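Local structure of coatomer subunit delta (Saccharomyces cerevisiae, 5FJZ) at residues E43-D48 with A99-L104; I15-K20 with L254-I259; H53-L58 with T85-L90. The protein is a coatomer subunit, probably acting in retrograde Golgi-to-ER transport of dilysine-tagged proteins, whose mu-homology domain binds the tryptophan motif of Dsl1. One frame throughout, in Å; residues are numbered along the deposited sequence. Where two conformers were deposited one is given.

How the contacts relate
Together the three contacts illustrate how one end of a beta-sandwich domain is closed by sheet pairing and leucine-isoleucine packing. Contacts 1 and 2 lie in the same mixed sheet, their centres about 10 Å apart, where strand 15-27 is flanked by strands 33-46 and 257-269; L16 N lies 2.8 Å from R45 O, a probable hydrogen bond. Contact 3 belongs to a smaller antiparallel sheet, its centre about 13 Å from that of contact 2 and 15 Å from that of contact 1. Apolar side chains bridge the sheets, with I17 CD1 4.0 Å from L56 CG. The bound peptide reaches E43, S103 and L104 of contact 1 and L90 of contact 3.

Contact 1 of 3, residues E43-D48 with A99-L104; sequences ELRIND and ANDQSL
R45 takes hold of D101 side-on where the loop 99-104 runs back along the end of strand 33-46, in the mixed sheet of the mu-homology domain. This is a two-nitrogen salt bridge: NE of R45 meets OD1 of D101 at 2.9 Å, and NH2 of R45 meets OD2 of D101 at 3.0 Å. Both oxygens lie close to the guanidinium plane, but the carboxylate is rotated 44° against it; OD1 is therefore approached from above its own plane, while OD2 is met on its syn side, though well out of the carboxylate plane. A bend in the arginine chain (chi3 56°) turns the guanidinium edge to the loop; the NH1 nitrogen is held by P10 O, which fixes the group from another direction.

The loop follows the strand through its backbone. L44 and L104 form an antiparallel hydrogen-bonded pair, L44 N giving to L104 O and L104 N to L44 O, and beyond it D101 N reaches I46 O at 2.8 Å. Where I46 and Q102 stand further apart, a water accepts from I46 N and donates to Q102 O. On the face opposite R45 the contact is apolar, with I46 CG2 4.0 Å from A99 CB.

The peptide also binds here: S103 bonds its backbone, and L104 packs on one of its aromatic side chains. S103 OG is hydrogen-bonded to N183 of the second subunit. E43 pairs its carboxylate with K20; with CG turned away from its carbonyl carbon (chi1 -70°), the chain runs out alongside S103 and brings OE1 within 2.8 Å of a water that donates to it and, at 2.6 Å, to S103 OG.

Contact 2 of 3, residues I15-K20 with L254-I259; sequences ILISIK and LPYDVI
I17 is held through both its backbone N and its backbone O by the strand beginning at D257: its N donates to D257 O at 2.9 Å, and its O accepts from I259 N at 2.8 Å. The same alternation continues on, with D257 N giving a longer bond of 3.1 Å to I15 O and I19 N closing the series on I259 O. The last two carbonyls of the run, I17 O and I259 O, are met almost end-on by their donors. Beyond the paired region a water accepts from I15 N and gives a weak bond to P255 O.

The strands, the first and last of the chain and both part of the mu-homology domain, run parallel at 23°, an exception in a sheet whose other neighbours are antiparallel.

Side chains alternate between the two faces. With L16 and I259 on one of them, the leucine CG stands opposite its backbone N (chi1 178°), which lays CD1 over D257 CB and 3.9 Å from I259 CD1; the carboxylate of D257 leads off to a salt bridge with R229. The other face is apolar and backed by V244 of strand 241-246. There Y256 sets CB against I15 CB at 3.7 Å, its ring makes a cation-pi contact with K231, and I17 CD1 comes obliquely upon ring atom CD2 of Y256 at 4.1 Å. Farther along, I19 CD1 reaches CG1 of V258 at 4.2 Å.

Contact 3 of 3, residues H53-L58 with T85-L90; sequences HSNLKL and TKLISL
L87 and I88 turn their side chains to opposite faces of the short antiparallel pairing between strands 54-58 and 87-88, and each finds a different kind of neighbour on the 53-58 side. Across the contact I88 meets only hydrocarbon side chains. I88 CB sits 3.7 Å from L56 CB, its CG2 branch meets L56 CD2 at 4.0 Å, and its CG1 branch leans the other way to L58 CD2 at 4.2 Å, so the forked isoleucine straddles two leucines. F82 of helix 79-85 and L42 of strand 33-46 add to this apolar layer, where the small sheet packs against the large one in the sandwich of the mu-homology domain.

On the other face L87 carries CG roughly opposite its backbone N (chi1 -162°), which spreads its two methyls between the aliphatic stem of K57 and the amide of N55. CD1 presses on K57 CG at 3.4 Å, tighter than usual for two carbons, whereas CD2 points to the amide group of N55. That amide lies over S89, with N55 CG 3.6 Å from S89 CB. Were N55 replaced by an alanine, S89 CB and the CD2 methyl of L87 would probably lose that neighbour, opening a gap at this end of the pairing.

Main-chain bonds hold the register. L56 and I88 exchange two, the one from L56 N falling on a lone pair of I88 O, and L58 N reaches K86 O at 2.8 Å. K86 leaves helix 79-85 with a positive phi, and its extended chain carries NZ away to I62 O and D60 O. The three main-chain bonds thus pair backbone groups of L56, L58, K86 and I88, and the charged end of K86 is led off, so the side-chain contact among L56, L58 and I88 is apolar, consistent with hydrophobic packing between the sheets.

Contact 1 of 3, residues E43-D48 with A99-L104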
loop_
_atom_site.group_PDB
_atom_site.type_symbol
_atom_site.label_atom_id
_atom_site.label_comp_id
_atom_site.label_asym_id
_atom_site.label_seq_id
_atom_site.Cartn_x
_atom_site.Cartn_y
_atom_site.Cartn_z
ATOM N N GLU A 43 5.933 19.475 11.949
ATOM C CA GLU A 43 6.991 19.487 10.964
ATOM C C GLU A 43 7.738 20.808 11.040
ATOM O O GLU A 43 7.142 21.897 11.207
ATOM C CB GLU A 43 6.431 19.343 9.568
ATOM C CG GLU A 43 5.883 17.965 9.287
ATOM C CD GLU A 43 5.308 17.817 7.888
ATOM O OE1 GLU A 43 5.253 18.802 7.126
ATOM O OE2 GLU A 43 4.896 16.706 7.557
ATOM N N LEU A 44 9.044 20.718 10.912
ATOM C CA LEU A 44 9.939 21.857 10.889
ATOM C C LEU A 44 10.646 21.960 9.544
ATOM O O LEU A 44 11.174 20.960 9.080
ATOM C CB LEU A 44 10.971 21.641 12.056
ATOM C CG LEU A 44 12.083 22.664 12.195
ATOM C CD1 LEU A 44 11.475 24.016 12.454
ATOM C CD2 LEU A 44 13.023 22.235 13.333
ATOM N N ARG A 45 10.615 23.138 8.931
ATOM C CA ARG A 45 11.366 23.461 7.738
ATOM C C ARG A 45 12.307 24.613 8.107
ATOM O O ARG A 45 11.888 25.677 8.626
ATOM C CB ARG A 45 10.495 23.839 6.604
ATOM C CG ARG A 45 9.738 22.726 5.887
ATOM C CD ARG A 45 8.687 23.273 4.931
ATOM N NE ARG A 45 9.229 24.204 3.938
ATOM C CZ ARG A 45 8.501 24.947 3.079
ATOM N NH1 ARG A 45 7.199 24.867 3.098
ATOM N NH2 ARG A 45 9.075 25.761 2.209
ATOM N N ILE A 46 13.567 24.427 7.794
ATOM C CA ILE A 46 14.564 25.452 7.944
ATOM C C ILE A 46 15.353 25.684 6.663
ATOM O O ILE A 46 15.838 24.747 6.044
ATOM C CB ILE A 46 15.523 25.134 9.080
ATOM C CG1 ILE A 46 14.719 24.973 10.373
ATOM C CG2 ILE A 46 16.510 26.281 9.259
ATOM C CD1 ILE A 46 15.541 24.570 11.554
ATOM N N ASN A 47 15.439 26.937 6.222
ATOM C CA ASN A 47 16.119 27.189 4.971
ATOM C C ASN A 47 17.213 28.230 5.088
ATOM O O ASN A 47 17.775 28.617 4.083
ATOM C CB ASN A 47 15.125 27.500 3.863
ATOM C CG ASN A 47 14.481 28.851 3.997
ATOM O OD1 ASN A 47 14.790 29.672 4.897
ATOM N ND2 ASN A 47 13.673 29.136 3.028
ATOM N N ASP A 48 17.567 28.577 6.324
ATOM C CA ASP A 48 18.686 29.524 6.625
ATOM C C ASP A 48 19.578 28.885 7.639
ATOM O O ASP A 48 19.172 28.610 8.775
ATOM C CB ASP A 48 18.073 30.831 7.117
ATOM C CG ASP A 48 19.115 31.899 7.547
ATOM O OD1 ASP A 48 20.357 31.637 7.645
ATOM O OD2 ASP A 48 18.633 33.030 7.797
ATOM N N ALA A 99 19.064 22.183 7.141
ATOM C CA ALA A 99 18.667 23.498 6.774
ATOM C C ALA A 99 18.611 23.704 5.283
ATOM O O ALA A 99 18.809 24.810 4.814
ATOM C CB ALA A 99 19.621 24.510 7.453
ATOM N N ASN A 100 18.217 22.662 4.541
ATOM C CA ASN A 100 17.861 22.803 3.130
ATOM C C ASN A 100 16.353 22.604 2.843
ATOM O O ASN A 100 15.970 21.966 1.843
ATOM C CB ASN A 100 18.710 21.866 2.293
ATOM C CG ASN A 100 20.194 22.252 2.284
ATOM O OD1 ASN A 100 20.587 23.235 1.715
ATOM N ND2 ASN A 100 21.005 21.452 2.914
ATOM N N ASP A 101 15.543 23.305 3.642
ATOM C CA ASP A 101 14.127 23.399 3.519
ATOM C C ASP A 101 13.416 22.043 3.421
ATOM O O ASP A 101 12.407 21.939 2.798
ATOM C CB ASP A 101 13.736 24.265 2.349
ATOM C CG ASP A 101 12.495 25.121 2.636
ATOM O OD1 ASP A 101 12.001 25.130 3.754
ATOM O OD2 ASP A 101 12.000 25.774 1.700
ATOM N N GLN A 102 13.956 21.037 4.059
ATOM C CA GLN A 102 13.310 19.704 4.145
ATOM C C GLN A 102 12.316 19.674 5.252
ATOM O O GLN A 102 12.531 20.278 6.345
ATOM C CB GLN A 102 14.299 18.579 4.422
ATOM C CG GLN A 102 15.514 18.591 3.511
ATOM C CD GLN A 102 16.753 19.238 4.128
ATOM O OE1 GLN A 102 16.677 20.215 4.896
ATOM N NE2 GLN A 102 17.907 18.728 3.752
ATOM N N SER A 103 11.229 18.958 5.018
ATOM C CA SER A 103 10.152 18.890 6.038
ATOM C C SER A 103 10.591 17.850 7.053
ATOM O O SER A 103 10.692 16.635 6.751
ATOM C CB SER A 103 8.769 18.513 5.464
ATOM O OG SER A 103 8.263 19.517 4.580
ATOM N N LEU A 104 10.858 18.293 8.253
ATOM C CA LEU A 104 11.375 17.430 9.293
ATOM C C LEU A 104 10.276 17.151 10.321
ATOM O O LEU A 104 9.850 18.069 11.041
ATOM C CB LEU A 104 12.559 18.055 9.975
ATOM C CG LEU A 104 13.646 18.590 9.100
ATOM C CD1 LEU A 104 14.668 19.340 9.959
ATOM C CD2 LEU A 104 14.360 17.508 8.292
HETATM O O HOH W 1 6.876 20.932 6.328
HETATM O O HOH W 2 14.592 21.901 6.998
#

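Contact 2 of 3, residues I15-K20 with L254-I259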
loop_
_atom_site.group_PDB
_atom_site.type_symbol
_atom_site.label_atom_id
_atom_site.label_comp_id
_atom_site.label_asym_id
_atom_site.label_seq_id
_atom_site.Cartn_x
_atom_site.Cartn_y
_atom_site.Cartn_z
ATOM N N ILE A 15 12.541 29.916 9.209
ATOM C CA ILE A 15 11.921 28.812 9.939
ATOM C C ILE A 15 10.439 28.794 9.642
ATOM O O ILE A 15 9.748 29.800 9.824
ATOM C CB ILE A 15 12.108 28.917 11.470
ATOM C CG1 ILE A 15 13.607 28.760 11.797
ATOM C CG2 ILE A 15 11.332 27.830 12.192
ATOM C CD1 ILE A 15 13.970 28.921 13.236
ATOM N N LEU A 16 9.926 27.612 9.263
ATOM C CA LEU A 16 8.496 27.422 9.128
ATOM C C LEU A 16 8.087 26.191 9.836
ATOM O O LEU A 16 8.608 25.089 9.532
ATOM C CB LEU A 16 8.076 27.360 7.637
ATOM C CG LEU A 16 6.591 27.118 7.372
ATOM C CD1 LEU A 16 5.736 28.329 7.798
ATOM C CD2 LEU A 16 6.386 26.914 5.892
ATOM N N ILE A 17 7.127 26.338 10.775
ATOM C CA ILE A 17 6.624 25.223 11.542
ATOM C C ILE A 17 5.209 24.898 11.082
ATOM O O ILE A 17 4.375 25.799 10.960
ATOM C CB ILE A 17 6.640 25.556 13.069
ATOM C CG1 ILE A 17 8.084 25.719 13.580
ATOM C CG2 ILE A 17 5.882 24.495 13.826
ATOM C CD1 ILE A 17 8.143 26.487 14.874
ATOM N N SER A 18 4.944 23.617 10.770
ATOM C CA SER A 18 3.647 23.181 10.301
ATOM C C SER A 18 3.069 22.221 11.316
ATOM O O SER A 18 3.693 21.224 11.669
ATOM C CB SER A 18 3.764 22.519 8.935
ATOM O OG SER A 18 2.489 22.115 8.503
ATOM N N ILE A 19 1.837 22.515 11.804
ATOM C CA ILE A 19 1.187 21.624 12.707
ATOM C C ILE A 19 -0.001 21.026 11.962
ATOM O O ILE A 19 -0.977 21.772 11.601
ATOM C CB ILE A 19 0.711 22.397 13.953
ATOM C CG1 ILE A 19 1.907 23.042 14.674
ATOM C CG2 ILE A 19 -0.038 21.497 14.921
ATOM C CD1 ILE A 19 1.520 24.034 15.773
ATOM N N LYS A 20 0.101 19.737 11.648
ATOM C CA LYS A 20 -0.867 19.119 10.711
ATOM C C LYS A 20 -1.650 18.066 11.404
ATOM O O LYS A 20 -1.054 17.169 12.024
ATOM C CB LYS A 20 -0.090 18.523 9.538
ATOM C CG LYS A 20 0.555 19.538 8.614
ATOM C CD LYS A 20 1.401 18.836 7.518
ATOM C CE LYS A 20 1.536 19.726 6.308
ATOM N NZ LYS A 20 2.680 19.310 5.430
ATOM N N LEU A 254 14.265 33.598 17.927
ATOM C CA LEU A 254 14.523 33.636 16.500
ATOM C C LEU A 254 13.213 33.935 15.751
ATOM O O LEU A 254 12.169 33.576 16.230
ATOM C CB LEU A 254 15.071 32.267 16.085
ATOM C CG LEU A 254 16.578 31.976 16.071
ATOM C CD1 LEU A 254 17.465 33.162 16.429
ATOM C CD2 LEU A 254 16.915 30.748 16.887
ATOM N N PRO A 255 13.301 34.461 14.534
ATOM C CA PRO A 255 12.099 34.721 13.760
ATOM C C PRO A 255 11.556 33.382 13.183
ATOM O O PRO A 255 12.328 32.478 12.860
ATOM C CB PRO A 255 12.594 35.526 12.588
ATOM C CG PRO A 255 14.060 35.104 12.414
ATOM C CD PRO A 255 14.509 34.983 13.847
ATOM N N TYR A 256 10.253 33.288 13.052
ATOM C CA TYR A 256 9.645 32.036 12.535
ATOM C C TYR A 256 8.181 32.301 12.172
ATOM O O TYR A 256 7.629 33.346 12.499
ATOM C CB TYR A 256 9.747 30.922 13.527
ATOM C CG TYR A 256 8.922 31.151 14.779
ATOM C CD1 TYR A 256 9.434 31.913 15.836
ATOM C CD2 TYR A 256 7.661 30.579 14.927
ATOM C CE1 TYR A 256 8.703 32.134 16.990
ATOM C CE2 TYR A 256 6.913 30.804 16.061
ATOM C CZ TYR A 256 7.446 31.553 17.097
ATOM O OH TYR A 256 6.719 31.765 18.199
ATOM N N ASP A 257 7.583 31.364 11.438
ATOM C CA ASP A 257 6.165 31.382 11.134
ATOM C C ASP A 257 5.591 30.003 11.388
ATOM O O ASP A 257 6.348 29.000 11.459
ATOM C CB ASP A 257 6.024 31.698 9.658
ATOM C CG ASP A 257 5.432 33.060 9.369
ATOM O OD1 ASP A 257 6.011 34.040 9.848
ATOM O OD2 ASP A 257 4.415 33.174 8.633
ATOM N N VAL A 258 4.268 29.923 11.485
ATOM C CA VAL A 258 3.555 28.700 11.810
ATOM C C VAL A 258 2.351 28.618 10.873
ATOM O O VAL A 258 1.653 29.637 10.674
ATOM C CB VAL A 258 3.068 28.727 13.237
ATOM C CG1 VAL A 258 2.217 27.498 13.596
ATOM C CG2 VAL A 258 4.247 28.828 14.231
ATOM N N ILE A 259 2.162 27.429 10.302
ATOM C CA ILE A 259 0.955 27.042 9.625
ATOM C C ILE A 259 0.268 25.941 10.408
ATOM O O ILE A 259 0.929 24.940 10.755
ATOM C CB ILE A 259 1.273 26.566 8.229
ATOM C CG1 ILE A 259 1.794 27.710 7.405
ATOM C CG2 ILE A 259 0.031 25.884 7.573
ATOM C CD1 ILE A 259 2.372 27.317 6.083
HETATM O O HOH W 3 12.193 32.800 10.035
#

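Contact 3 of 3, residues H53-L58 with T85-L90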
loop_
_atom_site.group_PDB
_atom_site.type_symbol
_atom_site.label_atom_id
_atom_site.label_comp_id
_atom_site.label_asym_id
_atom_site.label_seq_id
_atom_site.Cartn_x
_atom_site.Cartn_y
_atom_site.Cartn_z
ATOM N N HIS A 53 20.530 25.943 14.403
ATOM C CA HIS A 53 20.889 25.517 15.784
ATOM C C HIS A 53 19.858 26.046 16.751
ATOM O O HIS A 53 20.160 26.868 17.609
ATOM C CB HIS A 53 22.269 26.086 16.151
ATOM C CG HIS A 53 23.410 25.367 15.508
ATOM N ND1 HIS A 53 23.945 25.761 14.297
ATOM C CD2 HIS A 53 24.120 24.285 15.903
ATOM C CE1 HIS A 53 24.931 24.943 13.966
ATOM N NE2 HIS A 53 25.076 24.054 14.935
ATOM N N SER A 54 18.622 25.606 16.543
ATOM C CA SER A 54 17.457 26.186 17.171
ATOM C C SER A 54 16.692 25.137 17.924
ATOM O O SER A 54 16.868 23.910 17.734
ATOM C CB SER A 54 16.606 26.866 16.102
ATOM O OG SER A 54 16.391 25.960 15.006
ATOM N N ASN A 55 15.896 25.595 18.886
ATOM C CA ASN A 55 15.027 24.748 19.626
ATOM C C ASN A 55 13.645 25.366 19.679
ATOM O O ASN A 55 13.483 26.587 19.602
ATOM C CB ASN A 55 15.454 24.561 21.092
ATOM C CG ASN A 55 16.691 23.678 21.286
ATOM O OD1 ASN A 55 17.270 23.056 20.357
ATOM N ND2 ASN A 55 17.124 23.657 22.507
ATOM N N LEU A 56 12.614 24.525 19.725
ATOM C CA LEU A 56 11.215 25.019 19.629
ATOM C C LEU A 56 10.626 24.864 20.994
ATOM O O LEU A 56 10.816 23.845 21.587
ATOM C CB LEU A 56 10.388 24.103 18.702
ATOM C CG LEU A 56 10.433 24.243 17.185
ATOM C CD1 LEU A 56 11.724 24.739 16.582
ATOM C CD2 LEU A 56 9.924 22.969 16.510
ATOM N N LYS A 57 9.940 25.897 21.493
ATOM C CA LYS A 57 9.241 25.782 22.773
ATOM C C LYS A 57 7.774 25.678 22.461
ATOM O O LYS A 57 7.222 26.556 21.834
ATOM C CB LYS A 57 9.458 26.994 23.690
ATOM C CG LYS A 57 10.699 26.910 24.554
ATOM C CD LYS A 57 10.823 28.150 25.456
ATOM C CE LYS A 57 12.228 28.302 26.037
ATOM N NZ LYS A 57 12.454 29.718 26.443
ATOM N N LEU A 58 7.150 24.589 22.891
ATOM C CA LEU A 58 5.722 24.453 22.661
ATOM C C LEU A 58 4.966 25.346 23.627
ATOM O O LEU A 58 5.461 25.610 24.711
ATOM C CB LEU A 58 5.321 23.027 22.872
ATOM C CG LEU A 58 6.068 21.929 22.037
ATOM C CD1 LEU A 58 5.542 20.571 22.241
ATOM C CD2 LEU A 58 6.019 22.219 20.562
ATOM N N THR A 85 10.401 20.022 29.671
ATOM C CA THR A 85 10.212 21.460 29.444
ATOM C C THR A 85 9.451 21.859 28.191
ATOM O O THR A 85 9.415 23.062 27.875
ATOM C CB THR A 85 11.585 22.177 29.278
ATOM O OG1 THR A 85 12.596 21.185 29.125
ATOM C CG2 THR A 85 11.909 23.048 30.496
ATOM N N LYS A 86 8.872 20.888 27.470
ATOM C CA LYS A 86 8.082 21.164 26.245
ATOM C C LYS A 86 8.927 21.735 25.158
ATOM O O LYS A 86 8.502 22.651 24.452
ATOM C CB LYS A 86 6.884 22.066 26.606
ATOM C CG LYS A 86 6.085 21.548 27.792
ATOM C CD LYS A 86 4.802 22.361 28.084
ATOM C CE LYS A 86 4.237 22.008 29.486
ATOM N NZ LYS A 86 2.859 22.580 29.684
ATOM N N LEU A 87 10.150 21.247 25.118
ATOM C CA LEU A 87 11.230 21.751 24.245
ATOM C C LEU A 87 11.514 20.720 23.185
ATOM O O LEU A 87 11.487 19.546 23.462
ATOM C CB LEU A 87 12.463 21.992 25.097
ATOM C CG LEU A 87 13.486 22.900 24.439
ATOM C CD1 LEU A 87 12.942 24.331 24.304
ATOM C CD2 LEU A 87 14.739 22.835 25.314
ATOM N N ILE A 88 11.553 21.164 21.938
ATOM C CA ILE A 88 11.972 20.302 20.841
ATOM C C ILE A 88 13.435 20.681 20.576
ATOM O O ILE A 88 13.686 21.798 20.148
ATOM C CB ILE A 88 11.115 20.555 19.583
ATOM C CG1 ILE A 88 9.640 20.159 19.805
ATOM C CG2 ILE A 88 11.632 19.809 18.378
ATOM C CD1 ILE A 88 9.414 18.720 20.220
ATOM N N SER A 89 14.305 19.694 20.714
ATOM C CA SER A 89 15.771 19.868 20.679
ATOM C C SER A 89 16.363 18.554 20.227
ATOM O O SER A 89 15.779 17.488 20.468
ATOM C CB SER A 89 16.297 20.230 22.069
ATOM O OG SER A 89 16.233 19.099 22.955
ATOM N N LEU A 90 17.548 18.594 19.605
ATOM C CA LEU A 90 18.230 17.352 19.168
ATOM C C LEU A 90 18.793 16.523 20.315
ATOM O O LEU A 90 19.241 17.066 21.305
ATOM C CB LEU A 90 19.324 17.697 18.150
ATOM C CG LEU A 90 18.750 18.229 16.840
ATOM C CD1 LEU A 90 19.843 18.832 15.998
ATOM C CD2 LEU A 90 18.060 17.125 16.059
#